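Side-chain contact in hemoglobin subunit beta (Isurus oxyrinchus, PDB 3MKB), which probably carries oxygen in the blood of the shortfin mako shark, binding it at a haem iron as part of a four-chain haemoglobin: residues 126-129 with 130-134. Numbering follows the deposited sequence.
Sequences VVID and AISSQ. With HEM (protoporphyrin IX containing Fe), chain F.
Ser132 folds its hydroxyl back onto the carbonyl one turn earlier, and OG donates to Ile128 O at 2.7 Å. With OG beside its own backbone N (chi1 -54°), the hydroxyl reaches the same oxygen that Ser132 N does. Ser132 N donates to Ile128 O at 2.9 Å, and two donors grip one oxygen. They arrive from opposite faces of the carbonyl plane, with OG well above it, 38° out. Ile128 CG2 lies 3.7 Å from Ser132 OG and lines its flank with a methyl group. With an alanine here the hydroxyl is gone, and Ile128 O would probably be left to Ser132 N, with a small gap beside the Ile128 methyl. The site lies toward the C-terminal end of helix 114-132, the H helix of the globin fold. Ile131 belongs to the haem pocket. Its CG1 branch extends away from the helix, anti to the backbone N (chi1 -158°), and carries CD1 to 3.6 Å from haem C3B. The other branch stays on the helix, with Ile131 CG2 3.3 Å from Val127 O. That oxygen accepts a nearly straight bond from Ile131 N. Phe93 touches both Ile131 and Ser132. Asp129 turns back along the helix, its OD2 hydrogen-bonded to Gln125 NE2.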
loop_
_atom_site.group_PDB
_atom_site.type_symbol
_atom_site.label_atom_id
_atom_site.label_comp_id
_atom_site.label_asym_id
_atom_site.label_seq_id
_atom_site.Cartn_x
_atom_site.Cartn_y
_atom_site.Cartn_z
ATOM N N VAL B 126 9.948 8.182 -9.562
ATOM C CA VAL B 126 10.421 8.059 -10.939
ATOM C C VAL B 126 11.450 6.936 -11.030
ATOM O O VAL B 126 11.395 6.101 -11.926
ATOM C CB VAL B 126 11.025 9.387 -11.453
ATOM C CG1 VAL B 126 11.641 9.224 -12.821
ATOM C CG2 VAL B 126 9.982 10.412 -11.552
ATOM N N VAL B 127 12.399 6.907 -10.107
ATOM C CA VAL B 127 13.359 5.796 -10.038
ATOM C C VAL B 127 12.653 4.451 -9.775
ATOM O O VAL B 127 12.946 3.458 -10.447
ATOM C CB VAL B 127 14.478 6.062 -9.002
ATOM C CG1 VAL B 127 15.412 4.826 -8.795
ATOM C CG2 VAL B 127 15.272 7.302 -9.411
ATOM N N ILE B 128 11.716 4.400 -8.835
ATOM C CA ILE B 128 11.021 3.114 -8.578
ATOM C C ILE B 128 10.285 2.673 -9.857
ATOM O O ILE B 128 10.359 1.501 -10.268
ATOM C CB ILE B 128 10.024 3.177 -7.384
ATOM C CG1 ILE B 128 10.778 3.394 -6.053
ATOM C CG2 ILE B 128 9.158 1.865 -7.315
ATOM C CD1 ILE B 128 9.870 3.954 -4.887
ATOM N N ASP B 129 9.602 3.614 -10.516
ATOM C CA ASP B 129 8.858 3.212 -11.713
ATOM C C ASP B 129 9.821 2.670 -12.778
ATOM O O ASP B 129 9.540 1.665 -13.423
ATOM C CB ASP B 129 8.045 4.378 -12.267
ATOM C CG ASP B 129 6.958 4.821 -11.344
ATOM O OD1 ASP B 129 6.368 5.860 -11.642
ATOM O OD2 ASP B 129 6.685 4.148 -10.333
ATOM N N ALA B 130 10.973 3.312 -12.917
ATOM C CA ALA B 130 11.974 2.951 -13.935
ATOM C C ALA B 130 12.561 1.544 -13.731
ATOM O O ALA B 130 12.655 0.747 -14.682
ATOM C CB ALA B 130 13.071 3.963 -13.950
ATOM N N ILE B 131 12.966 1.250 -12.493
ATOM C CA ILE B 131 13.524 -0.038 -12.149
ATOM C C ILE B 131 12.444 -1.162 -12.029
ATOM O O ILE B 131 12.769 -2.366 -12.129
ATOM C CB ILE B 131 14.435 0.052 -10.896
ATOM C CG1 ILE B 131 15.416 -1.130 -10.853
ATOM C CG2 ILE B 131 13.577 0.343 -9.589
ATOM C CD1 ILE B 131 16.438 -1.070 -9.706
ATOM N N SER B 132 11.177 -0.770 -11.911
ATOM C CA SER B 132 10.052 -1.727 -11.926
ATOM C C SER B 132 9.490 -2.064 -13.297
ATOM O O SER B 132 8.693 -2.996 -13.415
ATOM C CB SER B 132 8.899 -1.248 -11.037
ATOM O OG SER B 132 9.355 -0.981 -9.732
ATOM N N SER B 133 9.923 -1.354 -14.331
ATOM C CA SER B 133 9.209 -1.385 -15.609
ATOM C C SER B 133 9.301 -2.729 -16.360
ATOM O O SER B 133 8.378 -3.120 -17.074
ATOM C CB SER B 133 9.651 -0.224 -16.514
ATOM O OG SER B 133 8.783 -0.134 -17.657
ATOM N N GLN B 134 10.373 -3.481 -16.127
ATOM C CA GLN B 134 10.524 -4.769 -16.799
ATOM C C GLN B 134 10.067 -5.969 -15.999
ATOM O O GLN B 134 10.413 -7.103 -16.342
ATOM C CB GLN B 134 11.981 -4.953 -17.185
ATOM C CG GLN B 134 12.457 -3.823 -18.094
ATOM C CD GLN B 134 11.686 -3.785 -19.420
ATOM O OE1 GLN B 134 11.381 -2.697 -19.941
ATOM N NE2 GLN B 134 11.377 -4.974 -19.978
HETATM C CHA HEM F . 22.357 -4.931 -8.319
HETATM C CHB HEM F . 20.654 -0.441 -8.774
HETATM C CHC HEM F . 17.344 -1.531 -5.494
HETATM C CHD HEM F . 19.213 -5.990 -4.806
HETATM C C1A HEM F . 22.097 -3.670 -8.756
HETATM C C2A HEM F . 22.750 -3.069 -9.870
HETATM C C3A HEM F . 22.298 -1.834 -9.980
HETATM C C4A HEM F . 21.342 -1.623 -8.952
HETATM C CMA HEM F . 22.729 -0.809 -11.050
HETATM C CAA HEM F . 23.828 -3.723 -10.766
HETATM C CBA HEM F . 23.180 -4.577 -11.848
HETATM C CGA HEM F . 24.277 -5.074 -12.776
HETATM O O1A HEM F . 24.737 -4.302 -13.654
HETATM O O2A HEM F . 24.693 -6.238 -12.635
HETATM C C1B HEM F . 19.609 -0.296 -7.929
HETATM C C2B HEM F . 18.796 0.902 -7.740
HETATM C C3B HEM F . 17.882 0.572 -6.809
HETATM C C4B HEM F . 18.087 -0.824 -6.398
HETATM C CMB HEM F . 18.931 2.296 -8.437
HETATM C CAB HEM F . 16.777 1.489 -6.262
HETATM C CBB HEM F . 15.535 0.988 -6.317
HETATM C C1C HEM F . 17.584 -2.817 -5.003
HETATM C C2C HEM F . 16.910 -3.459 -3.896
HETATM C C3C HEM F . 17.445 -4.655 -3.703
HETATM C C4C HEM F . 18.458 -4.853 -4.690
HETATM C CMC HEM F . 15.794 -2.890 -3.019
HETATM C CAC HEM F . 17.028 -5.702 -2.643
HETATM C CBC HEM F . 16.745 -5.351 -1.366
HETATM C C1D HEM F . 20.282 -6.108 -5.637
HETATM C C2D HEM F . 21.216 -7.215 -5.702
HETATM C C3D HEM F . 22.187 -6.844 -6.806
HETATM C C4D HEM F . 21.752 -5.566 -7.294
HETATM C CMD HEM F . 21.240 -8.490 -4.835
HETATM C CAD HEM F . 23.417 -7.620 -7.340
HETATM C CBD HEM F . 24.625 -7.386 -6.462
HETATM C CGD HEM F . 25.672 -8.402 -6.943
HETATM O O1D HEM F . 26.718 -7.958 -7.487
HETATM O O2D HEM F . 25.507 -9.667 -6.814
HETATM N NA HEM F . 21.224 -2.760 -8.187
HETATM N NB HEM F . 19.145 -1.303 -7.125
HETATM N NC HEM F . 18.538 -3.706 -5.477
HETATM N ND HEM F . 20.625 -5.181 -6.598
HETATM FE FE HEM F . 19.769 -3.299 -6.884
HETATM O O HOH W 1 20.720 -2.441 -5.091
#